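Local coordinates for protein putative acid phosphatase WZB (Escherichia coli, PDB 2WMY) that probably removes phosphate from phosphorylated tyrosines of proteins, as a member of the low molecular weight protein tyrosine phosphatase family, at residues Arg27-Arg30 / Arg31-Ser35; Thr72-Ser76 / Ala77-Gln81; Arg98-Pro101 / Glu102-Gly105; Tyr123-Ser126 / Asp127-Asp131. The protein carries 1 engineered substitution. One frame throughout, in Å; residues are numbered along the deposited sequence.

Overall arrangement
All four contacts are local and come in series along the chain, so none nests in or crosses another. Interaction 1 (27-35) ends helix 21-32 and starts the link to strand 37-42, within a beta-alpha-beta unit. Interaction 2 (72-81) closes the turn that begins the short helix 76-79, ahead of strand 84-87. Interaction 3 (98-105) closes the exit turn of helix 90-99 before strand 107-109. It touches interaction 2: Ala79 CB lies 4.0 Å from Ala103 CB and Ser76 CB 3.7 Å from Ile99 O. Interaction 4 (123-131) starts helix 127-147 on the opposite side of the chain's centre from interactions 2 and 3, its centre about 28 Å from that of interaction 2.

Interaction 1: Arg27-Arg30 / Arg31-Ser35; sequences RLLR and RLLPS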
loop_
_atom_site.group_PDB
_atom_site.type_symbol
_atom_site.label_atom_id
_atom_site.label_comp_id
_atom_site.label_asym_id
_atom_site.label_seq_id
_atom_site.Cartn_x
_atom_site.Cartn_y
_atom_site.Cartn_z
ATOM N N ARG A 27 -3.337 4.982 -4.317
ATOM C CA ARG A 27 -4.143 5.692 -5.307
ATOM C C ARG A 27 -5.560 5.122 -5.397
ATOM O O ARG A 27 -6.524 5.862 -5.607
ATOM C CB ARG A 27 -3.456 5.685 -6.685
ATOM C CG ARG A 27 -2.087 6.364 -6.708
ATOM C CD ARG A 27 -2.179 7.849 -6.384
ATOM N NE ARG A 27 -0.866 8.417 -6.086
ATOM C CZ ARG A 27 -0.175 9.196 -6.918
ATOM N NH1 ARG A 27 -0.676 9.519 -8.103
ATOM N NH2 ARG A 27 1.020 9.655 -6.563
ATOM N N LEU A 28 -5.682 3.807 -5.239
ATOM C CA LEU A 28 -6.997 3.177 -5.199
ATOM C C LEU A 28 -7.807 3.732 -4.023
ATOM O O LEU A 28 -8.964 4.138 -4.184
ATOM C CB LEU A 28 -6.866 1.648 -5.114
ATOM C CG LEU A 28 -6.379 0.928 -6.383
ATOM C CD1 LEU A 28 -6.005 -0.527 -6.089
ATOM C CD2 LEU A 28 -7.426 1.008 -7.498
ATOM N N LEU A 29 -7.194 3.771 -2.844
ATOM C CA LEU A 29 -7.898 4.248 -1.655
ATOM C C LEU A 29 -8.277 5.724 -1.749
ATOM O O LEU A 29 -9.351 6.112 -1.290
ATOM C CB LEU A 29 -7.094 3.975 -0.380
ATOM C CG LEU A 29 -7.053 2.524 0.106
ATOM C CD1 LEU A 29 -6.070 2.362 1.259
ATOM C CD2 LEU A 29 -8.436 2.064 0.510
ATOM N N ARG A 30 -7.409 6.545 -2.345
ATOM C CA ARG A 30 -7.703 7.975 -2.486
ATOM C C ARG A 30 -8.942 8.161 -3.345
ATOM O O ARG A 30 -9.804 8.982 -3.051
ATOM C CB ARG A 30 -6.535 8.725 -3.129
ATOM C CG ARG A 30 -5.336 8.937 -2.237
ATOM C CD ARG A 30 -4.270 9.735 -2.969
ATOM N NE ARG A 30 -3.080 9.946 -2.152
ATOM C CZ ARG A 30 -1.990 10.576 -2.575
ATOM N NH1 ARG A 30 -1.941 11.057 -3.810
ATOM N NH2 ARG A 30 -0.953 10.731 -1.767
ATOM N N ARG A 31 -8.999 7.386 -4.419
ATOM C CA ARG A 31 -10.134 7.319 -5.326
ATOM C C ARG A 31 -11.444 7.095 -4.567
ATOM O O ARG A 31 -12.468 7.708 -4.873
ATOM C CB ARG A 31 -9.901 6.129 -6.246
ATOM C CG ARG A 31 -10.319 6.266 -7.682
ATOM C CD ARG A 31 -10.177 4.893 -8.335
ATOM N NE ARG A 31 -9.917 4.949 -9.767
ATOM C CZ ARG A 31 -9.832 3.873 -10.544
ATOM N NH1 ARG A 31 -9.996 2.664 -10.019
ATOM N NH2 ARG A 31 -9.590 4.003 -11.841
ATOM N N LEU A 32 -11.404 6.200 -3.583
ATOM C CA LEU A 32 -12.600 5.767 -2.865
ATOM C C LEU A 32 -12.916 6.639 -1.650
ATOM O O LEU A 32 -14.079 6.807 -1.280
ATOM C CB LEU A 32 -12.452 4.307 -2.425
ATOM C CG LEU A 32 -12.405 3.268 -3.543
ATOM C CD1 LEU A 32 -11.802 1.971 -3.035
ATOM C CD2 LEU A 32 -13.802 3.035 -4.116
ATOM N N LEU A 33 -11.878 7.178 -1.026
ATOM C CA LEU A 33 -12.043 7.989 0.173
ATOM C C LEU A 33 -11.298 9.314 -0.004
ATOM O O LEU A 33 -10.237 9.526 0.586
ATOM C CB LEU A 33 -11.528 7.227 1.395
ATOM C CG LEU A 33 -11.943 5.752 1.478
ATOM C CD1 LEU A 33 -11.014 4.973 2.386
ATOM C CD2 LEU A 33 -13.393 5.604 1.933
ATOM N N PRO A 34 -11.867 10.212 -0.822
ATOM C CA PRO A 34 -11.227 11.449 -1.289
ATOM C C PRO A 34 -10.896 12.437 -0.175
ATOM O O PRO A 34 -10.055 13.308 -0.375
ATOM C CB PRO A 34 -12.286 12.067 -2.216
ATOM C CG PRO A 34 -13.257 10.968 -2.509
ATOM C CD PRO A 34 -13.255 10.100 -1.298
ATOM N N SER A 35 -11.544 12.311 0.977
ATOM C CA SER A 35 -11.406 13.317 2.026
ATOM C C SER A 35 -10.308 12.995 3.032
ATOM O O SER A 35 -10.047 13.782 3.940
ATOM C CB SER A 35 -12.735 13.511 2.756
ATOM O OG SER A 35 -13.138 12.311 3.390
#
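Leu33 N donates to Leu29 O over 2.8 Å, approaching nearly along the C=O axis with an N-H...O angle of 149°. The same oxygen receives a weak bond from Leu32 N, so two donors grip it, and Leu33 CB rests 3.6 Å from Leu29 O. One residue back, Leu28 O accepts from Leu32 N at 3.3 Å while Arg31 CB presses to within 3.0 Å of that oxygen. These close approaches form the tight part, on the side of Leu28 and Leu29, which are buried; Leu28 also packs on Tyr134 and Leu137 of helix 127-147. The bonds belong to the last turn of helix 21-32, the crossover helix of the beta-alpha-beta unit joining strands 10-15 and 37-42. Leu33 leaves helical geometry, and Pro34, having no N-H, offers Arg30 O a CA-H...O contact of 3.3 Å instead. The loose side is carried by the arginines. Arg31 runs extended alongside Leu28, its NH1 4.0 Å from Leu28 CD2, no closer than ordinary packing, and its NH2 bonds weakly to Gly63 O. Arg30, also extended, hydrogen-bonds through NE to Ile38 O at strand 37-42.

Interaction 2: Thr72-Ser76 / Ala77-Gln81; sequences TKFTS and ALARQ
Ser76 and Leu78 lose most surface to this contact, which forms the first turn of helix 76-79. Leu78 N donates to Thr75 OG1 at 3.1 Å with an N-H...O angle of 159°, the capping bond of a threonine at the N-cap. Thr75 reaches it because chi1 of 68° places OG1 between the backbone N and the carbonyl carbon. The two side chains cross at about a right angle, Leu78 CB sitting 3.4 Å from Thr75 OG1. A valine in place of Thr75 would probably leave Leu78 N without its side-chain acceptor and so weaken the start of the helix. Thr75 O in turn accepts from Ala79 N at 3.1 Å. Ala79 CB meets the Phe74 ring at CE1, 4.0 Å away, and that ring packs on Leu12 and Ile14 of strand 10-15. Ser76 works through its carbonyl: Ser76 O takes a hydrogen from water 1 at 2.7 Å and a weak bond from Arg80 N. The bent Arg80 chain lays one guanidinium face over Ser76 O, 3.6 Å above the plane, and NH2 binds the same water weakly. With one water bond, a weak amide bond and a guanidinium charge nearby, Ser76 O is likely somewhat polarised.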
loop_
_atom_site.group_PDB
_atom_site.type_symbol
_atom_site.label_atom_id
_atom_site.label_comp_id
_atom_site.label_asym_id
_atom_site.label_seq_id
_atom_site.Cartn_x
_atom_site.Cartn_y
_atom_site.Cartn_z
ATOM N N THR A 72 9.409 6.288 -0.949
ATOM C CA THR A 72 9.591 6.862 0.384
ATOM C C THR A 72 9.871 5.784 1.421
ATOM O O THR A 72 9.218 4.740 1.440
ATOM C CB THR A 72 8.341 7.639 0.826
ATOM O OG1 THR A 72 8.063 8.683 -0.115
ATOM C CG2 THR A 72 8.519 8.234 2.224
ATOM N N LYS A 73 10.847 6.045 2.282
ATOM C CA LYS A 73 11.258 5.085 3.301
ATOM C C LYS A 73 10.316 5.127 4.490
ATOM O O LYS A 73 10.013 6.205 4.998
ATOM C CB LYS A 73 12.683 5.394 3.770
ATOM C CG LYS A 73 13.195 4.499 4.883
ATOM C CD LYS A 73 13.336 3.064 4.410
ATOM C CE LYS A 73 14.035 2.201 5.457
ATOM N NZ LYS A 73 15.470 2.566 5.629
ATOM N N PHE A 74 9.853 3.959 4.933
ATOM C CA PHE A 74 9.052 3.876 6.151
ATOM C C PHE A 74 9.901 4.051 7.412
ATOM O O PHE A 74 10.970 3.446 7.541
ATOM C CB PHE A 74 8.304 2.546 6.243
ATOM C CG PHE A 74 7.574 2.363 7.548
ATOM C CD1 PHE A 74 6.301 2.874 7.719
ATOM C CD2 PHE A 74 8.173 1.708 8.613
ATOM C CE1 PHE A 74 5.625 2.713 8.931
ATOM C CE2 PHE A 74 7.506 1.553 9.820
ATOM C CZ PHE A 74 6.225 2.051 9.975
ATOM N N THR A 75 9.417 4.871 8.340
ATOM C CA THR A 75 10.110 5.109 9.608
ATOM C C THR A 75 9.098 5.217 10.742
ATOM O O THR A 75 7.925 5.495 10.504
ATOM C CB THR A 75 10.931 6.419 9.588
ATOM O OG1 THR A 75 10.040 7.541 9.529
ATOM C CG2 THR A 75 11.908 6.458 8.388
ATOM N N SER A 76 9.553 5.025 11.976
ATOM C CA SER A 76 8.668 5.183 13.128
ATOM C C SER A 76 8.110 6.601 13.182
ATOM O O SER A 76 6.955 6.805 13.537
ATOM C CB SER A 76 9.399 4.865 14.427
ATOM O OG SER A 76 10.369 5.857 14.692
ATOM N N ALA A 77 8.934 7.577 12.813
ATOM C CA ALA A 77 8.529 8.977 12.867
ATOM C C ALA A 77 7.381 9.252 11.904
ATOM O O ALA A 77 6.447 9.974 12.232
ATOM C CB ALA A 77 9.721 9.888 12.557
ATOM N N LEU A 78 7.468 8.682 10.707
ATOM C CA LEU A 78 6.426 8.837 9.701
ATOM C C LEU A 78 5.125 8.221 10.172
ATOM O O LEU A 78 4.047 8.768 9.937
ATOM C CB LEU A 78 6.841 8.155 8.400
ATOM C CG LEU A 78 5.843 8.284 7.254
ATOM C CD1 LEU A 78 5.558 9.757 6.950
ATOM C CD2 LEU A 78 6.379 7.569 6.020
ATOM N N ALA A 79 5.227 7.068 10.823
ATOM C CA ALA A 79 4.042 6.333 11.246
ATOM C C ALA A 79 3.203 7.189 12.189
ATOM O O ALA A 79 1.982 7.076 12.228
ATOM C CB ALA A 79 4.443 5.022 11.918
ATOM N N ARG A 80 3.879 8.069 12.917
ATOM C CA ARG A 80 3.252 8.923 13.919
ATOM C C ARG A 80 2.198 9.851 13.321
ATOM O O ARG A 80 1.307 10.317 14.027
ATOM C CB ARG A 80 4.331 9.736 14.627
ATOM C CG ARG A 80 4.023 10.097 16.056
ATOM C CD ARG A 80 5.320 10.182 16.841
ATOM N NE ARG A 80 5.930 8.863 16.972
ATOM C CZ ARG A 80 7.237 8.638 16.946
ATOM N NH1 ARG A 80 8.084 9.647 16.774
ATOM N NH2 ARG A 80 7.698 7.401 17.076
ATOM N N GLN A 81 2.296 10.107 12.020
ATOM C CA GLN A 81 1.385 11.034 11.358
ATOM C C GLN A 81 0.158 10.336 10.777
ATOM O O GLN A 81 -0.665 10.967 10.116
ATOM C CB GLN A 81 2.107 11.780 10.239
ATOM C CG GLN A 81 3.436 12.376 10.639
ATOM C CD GLN A 81 4.295 12.695 9.434
ATOM O OE1 GLN A 81 3.808 12.727 8.300
ATOM N NE2 GLN A 81 5.582 12.926 9.670
HETATM O O HOH W 1 5.844 5.324 15.479
#

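Interaction 3: Arg98-Pro101 / Glu102-Gly105; sequences RIAP and EARG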
loop_
_atom_site.group_PDB
_atom_site.type_symbol
_atom_site.label_atom_id
_atom_site.label_comp_id
_atom_site.label_asym_id
_atom_site.label_seq_id
_atom_site.Cartn_x
_atom_site.Cartn_y
_atom_site.Cartn_z
ATOM N N ARG A 98 9.289 -4.324 14.819
ATOM C CA ARG A 98 10.724 -4.154 15.016
ATOM C C ARG A 98 11.159 -2.701 14.825
ATOM O O ARG A 98 12.020 -2.204 15.547
ATOM C CB ARG A 98 11.477 -5.068 14.044
ATOM C CG ARG A 98 12.984 -5.043 14.165
ATOM C CD ARG A 98 13.608 -5.966 13.127
ATOM N NE ARG A 98 15.066 -5.886 13.105
ATOM C CZ ARG A 98 15.834 -6.507 12.212
ATOM N NH1 ARG A 98 15.280 -7.254 11.264
ATOM N NH2 ARG A 98 17.155 -6.382 12.263
ATOM N N ILE A 99 10.561 -2.026 13.850
ATOM C CA ILE A 99 10.923 -0.646 13.526
ATOM C C ILE A 99 10.089 0.376 14.296
ATOM O O ILE A 99 10.607 1.398 14.742
ATOM C CB ILE A 99 10.769 -0.359 12.018
ATOM C CG1 ILE A 99 11.706 -1.256 11.202
ATOM C CG2 ILE A 99 11.050 1.106 11.730
ATOM C CD1 ILE A 99 11.391 -1.305 9.714
ATOM N N ALA A 100 8.794 0.104 14.431
ATOM C CA ALA A 100 7.877 1.026 15.094
ATOM C C ALA A 100 6.953 0.283 16.054
ATOM O O ALA A 100 5.779 0.052 15.750
ATOM C CB ALA A 100 7.070 1.797 14.064
ATOM N N PRO A 101 7.487 -0.099 17.219
ATOM C CA PRO A 101 6.717 -0.863 18.201
ATOM C C PRO A 101 5.412 -0.159 18.560
ATOM O O PRO A 101 4.404 -0.831 18.787
ATOM C CB PRO A 101 7.646 -0.904 19.419
ATOM C CG PRO A 101 9.004 -0.704 18.872
ATOM C CD PRO A 101 8.844 0.212 17.697
ATOM N N GLU A 102 5.430 1.170 18.612
ATOM C CA GLU A 102 4.249 1.911 19.057
ATOM C C GLU A 102 3.195 2.030 17.970
ATOM O O GLU A 102 2.104 2.534 18.218
ATOM C CB GLU A 102 4.616 3.304 19.586
ATOM C CG GLU A 102 4.886 3.363 21.082
ATOM C CD GLU A 102 6.338 3.669 21.425
ATOM O OE1 GLU A 102 7.178 3.682 20.502
ATOM O OE2 GLU A 102 6.632 3.905 22.622
ATOM N N ALA A 103 3.524 1.569 16.767
ATOM C CA ALA A 103 2.610 1.653 15.633
ATOM C C ALA A 103 1.924 0.317 15.354
ATOM O O ALA A 103 0.920 0.259 14.643
ATOM C CB ALA A 103 3.353 2.139 14.395
ATOM N N ARG A 104 2.468 -0.753 15.924
ATOM C CA ARG A 104 1.959 -2.100 15.690
ATOM C C ARG A 104 0.476 -2.230 16.036
ATOM O O ARG A 104 -0.248 -3.003 15.407
ATOM C CB ARG A 104 2.781 -3.120 16.484
ATOM C CG ARG A 104 2.396 -4.569 16.233
ATOM C CD ARG A 104 2.372 -4.898 14.738
ATOM N NE ARG A 104 2.092 -6.312 14.500
ATOM C CZ ARG A 104 0.877 -6.817 14.288
ATOM N NH1 ARG A 104 -0.187 -6.027 14.269
ATOM N NH2 ARG A 104 0.728 -8.119 14.093
ATOM N N GLY A 105 0.033 -1.465 17.032
ATOM C CA GLY A 105 -1.341 -1.517 17.500
ATOM C C GLY A 105 -2.373 -0.915 16.560
ATOM O O GLY A 105 -3.583 -1.044 16.779
#
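A type I beta turn takes the chain out of helix 90-99, and Ala100 and Ala103 are its ends: Ala103 N donates to Ala100 O at 2.9 Å with an N-H...O angle of 156°. The donor does not sit in the carbonyl plane of Ala100 but stands above it, 54° out, so the bond is not made on a lone pair. Pro101 holds the second place of the turn, where its ring restricts phi, here -55°, and Glu102 follows with the backbone angles expected of the third place. Ala100 is the first residue past the helix to leave helical phi/psi, and its carbonyl accepts the turn's bond. The two methyls close on each other, Ala100 CB lying 3.7 Å from Ala103 CB, and Ala103 CB also comes to 3.5 Å from Ala100 O. Both alanines are buried, whereas Pro101 and Glu102 lie on the exposed side.

The winding goes on one residue further. Arg104 N makes weak bonds to Ala100 O, at 3.4 Å, and to Pro101 O, at 3.5 Å, so a single amide is shared loosely between two carbonyls. Arg104 CB stands 3.6 Å from Pro101 O. From there CG points opposite the backbone N and the chain bends at chi2, which carries the side chain back against Leu93 and Ser97 of helix 90-99. Ala103 O accepts from Thr107 OG1 at the start of strand 107-109, while Ala100 and Ala103 press on Ser76 and Ala79 of helix 76-79.

Interaction 4: Tyr123-Ser126 / Asp127-Asp131; sequences YRMS and DEAFD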
loop_
_atom_site.group_PDB
_atom_site.type_symbol
_atom_site.label_atom_id
_atom_site.label_comp_id
_atom_site.label_asym_id
_atom_site.label_seq_id
_atom_site.Cartn_x
_atom_site.Cartn_y
_atom_site.Cartn_z
ATOM N N TYR A 123 7.214 -7.441 -7.878
ATOM C CA TYR A 123 8.406 -6.775 -8.403
ATOM C C TYR A 123 9.213 -7.739 -9.257
ATOM O O TYR A 123 9.497 -8.861 -8.828
ATOM C CB TYR A 123 9.262 -6.215 -7.261
ATOM C CG TYR A 123 10.406 -5.315 -7.705
ATOM C CD1 TYR A 123 10.214 -4.328 -8.667
ATOM C CD2 TYR A 123 11.673 -5.436 -7.135
ATOM C CE1 TYR A 123 11.267 -3.492 -9.064
ATOM C CE2 TYR A 123 12.726 -4.611 -7.517
ATOM C CZ TYR A 123 12.515 -3.646 -8.484
ATOM O OH TYR A 123 13.556 -2.835 -8.858
ATOM N N ARG A 124 9.556 -7.300 -10.470
ATOM C CA ARG A 124 10.361 -8.086 -11.410
ATOM C C ARG A 124 9.590 -9.212 -12.114
ATOM O O ARG A 124 10.153 -9.935 -12.937
ATOM C CB ARG A 124 11.602 -8.662 -10.724
ATOM C CG ARG A 124 12.494 -7.613 -10.082
ATOM C CD ARG A 124 13.576 -8.258 -9.245
ATOM N NE ARG A 124 14.628 -7.306 -8.890
ATOM C CZ ARG A 124 15.700 -7.612 -8.161
ATOM N NH1 ARG A 124 15.859 -8.844 -7.680
ATOM N NH2 ARG A 124 16.615 -6.684 -7.902
ATOM N N MET A 125 8.310 -9.364 -11.803
ATOM C CA MET A 125 7.534 -10.442 -12.404
ATOM C C MET A 125 6.876 -9.996 -13.713
ATOM O O MET A 125 7.015 -8.844 -14.133
ATOM C CB MET A 125 6.499 -10.993 -11.417
ATOM C CG MET A 125 7.124 -11.630 -10.177
ATOM S SD MET A 125 5.911 -12.283 -8.998
ATOM C CE MET A 125 5.368 -13.766 -9.852
ATOM N N SER A 126 6.175 -10.919 -14.361
ATOM C CA SER A 126 5.564 -10.644 -15.656
ATOM C C SER A 126 4.327 -9.782 -15.473
ATOM O O SER A 126 3.905 -9.515 -14.347
ATOM C CB SER A 126 5.193 -11.951 -16.355
ATOM O OG SER A 126 4.326 -12.719 -15.539
ATOM N N ASP A 127 3.751 -9.354 -16.590
ATOM C CA ASP A 127 2.559 -8.517 -16.585
ATOM C C ASP A 127 1.351 -9.195 -15.952
ATOM O O ASP A 127 0.529 -8.531 -15.325
ATOM C CB ASP A 127 2.201 -8.095 -18.012
ATOM C CG ASP A 127 3.226 -7.159 -18.617
ATOM O OD1 ASP A 127 4.069 -6.632 -17.860
ATOM O OD2 ASP A 127 3.186 -6.947 -19.848
ATOM N N GLU A 128 1.225 -10.506 -16.127
ATOM C CA GLU A 128 0.045 -11.189 -15.614
ATOM C C GLU A 128 0.084 -11.286 -14.090
ATOM O O GLU A 128 -0.958 -11.323 -13.453
ATOM C CB GLU A 128 -0.189 -12.562 -16.264
ATOM C CG GLU A 128 0.756 -13.666 -15.827
ATOM C CD GLU A 128 1.910 -13.854 -16.795
ATOM O OE1 GLU A 128 2.107 -12.977 -17.669
ATOM O OE2 GLU A 128 2.614 -14.881 -16.686
ATOM N N ALA A 129 1.281 -11.326 -13.514
ATOM C CA ALA A 129 1.423 -11.263 -12.059
ATOM C C ALA A 129 0.990 -9.888 -11.563
ATOM O O ALA A 129 0.395 -9.759 -10.490
ATOM C CB ALA A 129 2.868 -11.517 -11.604
ATOM N N PHE A 130 1.286 -8.865 -12.359
ATOM C CA PHE A 130 0.854 -7.508 -12.051
ATOM C C PHE A 130 -0.662 -7.334 -12.210
ATOM O O PHE A 130 -1.291 -6.659 -11.410
ATOM C CB PHE A 130 1.625 -6.492 -12.895
ATOM C CG PHE A 130 2.946 -6.106 -12.301
ATOM C CD1 PHE A 130 3.059 -4.988 -11.494
ATOM C CD2 PHE A 130 4.074 -6.877 -12.531
ATOM C CE1 PHE A 130 4.276 -4.642 -10.935
ATOM C CE2 PHE A 130 5.288 -6.540 -11.977
ATOM C CZ PHE A 130 5.394 -5.425 -11.175
ATOM N N ASP A 131 -1.245 -7.946 -13.238
ATOM C CA ASP A 131 -2.697 -7.958 -13.383
ATOM C C ASP A 131 -3.322 -8.550 -12.129
ATOM O O ASP A 131 -4.302 -8.032 -11.593
ATOM C CB ASP A 131 -3.103 -8.808 -14.586
ATOM C CG ASP A 131 -2.763 -8.150 -15.902
ATOM O OD1 ASP A 131 -2.987 -6.929 -16.023
ATOM O OD2 ASP A 131 -2.277 -8.853 -16.818
HETATM O O HOH W 2 5.944 -7.084 -16.082
#
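Phe130 turns the edge of its ring toward the loop before helix 127-147, where two carbonyl oxygens meet it near its plane. Phe130 CD2 lies 3.2 Å from Ser126 O and Phe130 CE2 lies 3.6 Å from Met125 O, contacts in which the ring's C-H rim, slightly positive, faces oxygen. With chi1 of -85° the ring swings back over the first turn of the helix to reach them. Ser126 is the N-cap residue, and its carbonyl begins the helical bonding weakly, accepting from Phe130 N at 3.4 Å and from Ala129 N. Its hydroxyl makes no capping bond; instead OG sits 3.0 Å from Glu128 CD, because chi1 of 74° and the bend at chi2 fold the Glu128 carboxylate back beside the serine. Met125 runs straight as far as SD and then bends at chi3 (74°), which brings CE to 3.8 Å from Ala129 CB, a second contact on the methyl that Met125 CB meets at 3.7 Å. Water 2 donates to both Met125 O, at 2.8 Å, and Asp127 OD1, at 2.6 Å, bridging loop and helix; the same OD1 forms a salt bridge with Arg57. The Phe130 ring packs on Pro122 and on Ser54 and Val58 of helix 53-61. Were Phe130 replaced by alanine, the carbonyls of Met125 and Ser126 would probably lose the ring edge they face, and a gap would be likely beside Val58. Asp131 adds a salt bridge with Lys61 of helix 53-61, while Tyr123 leads toward Asp121, the predicted proton donor, and a bound sulfate.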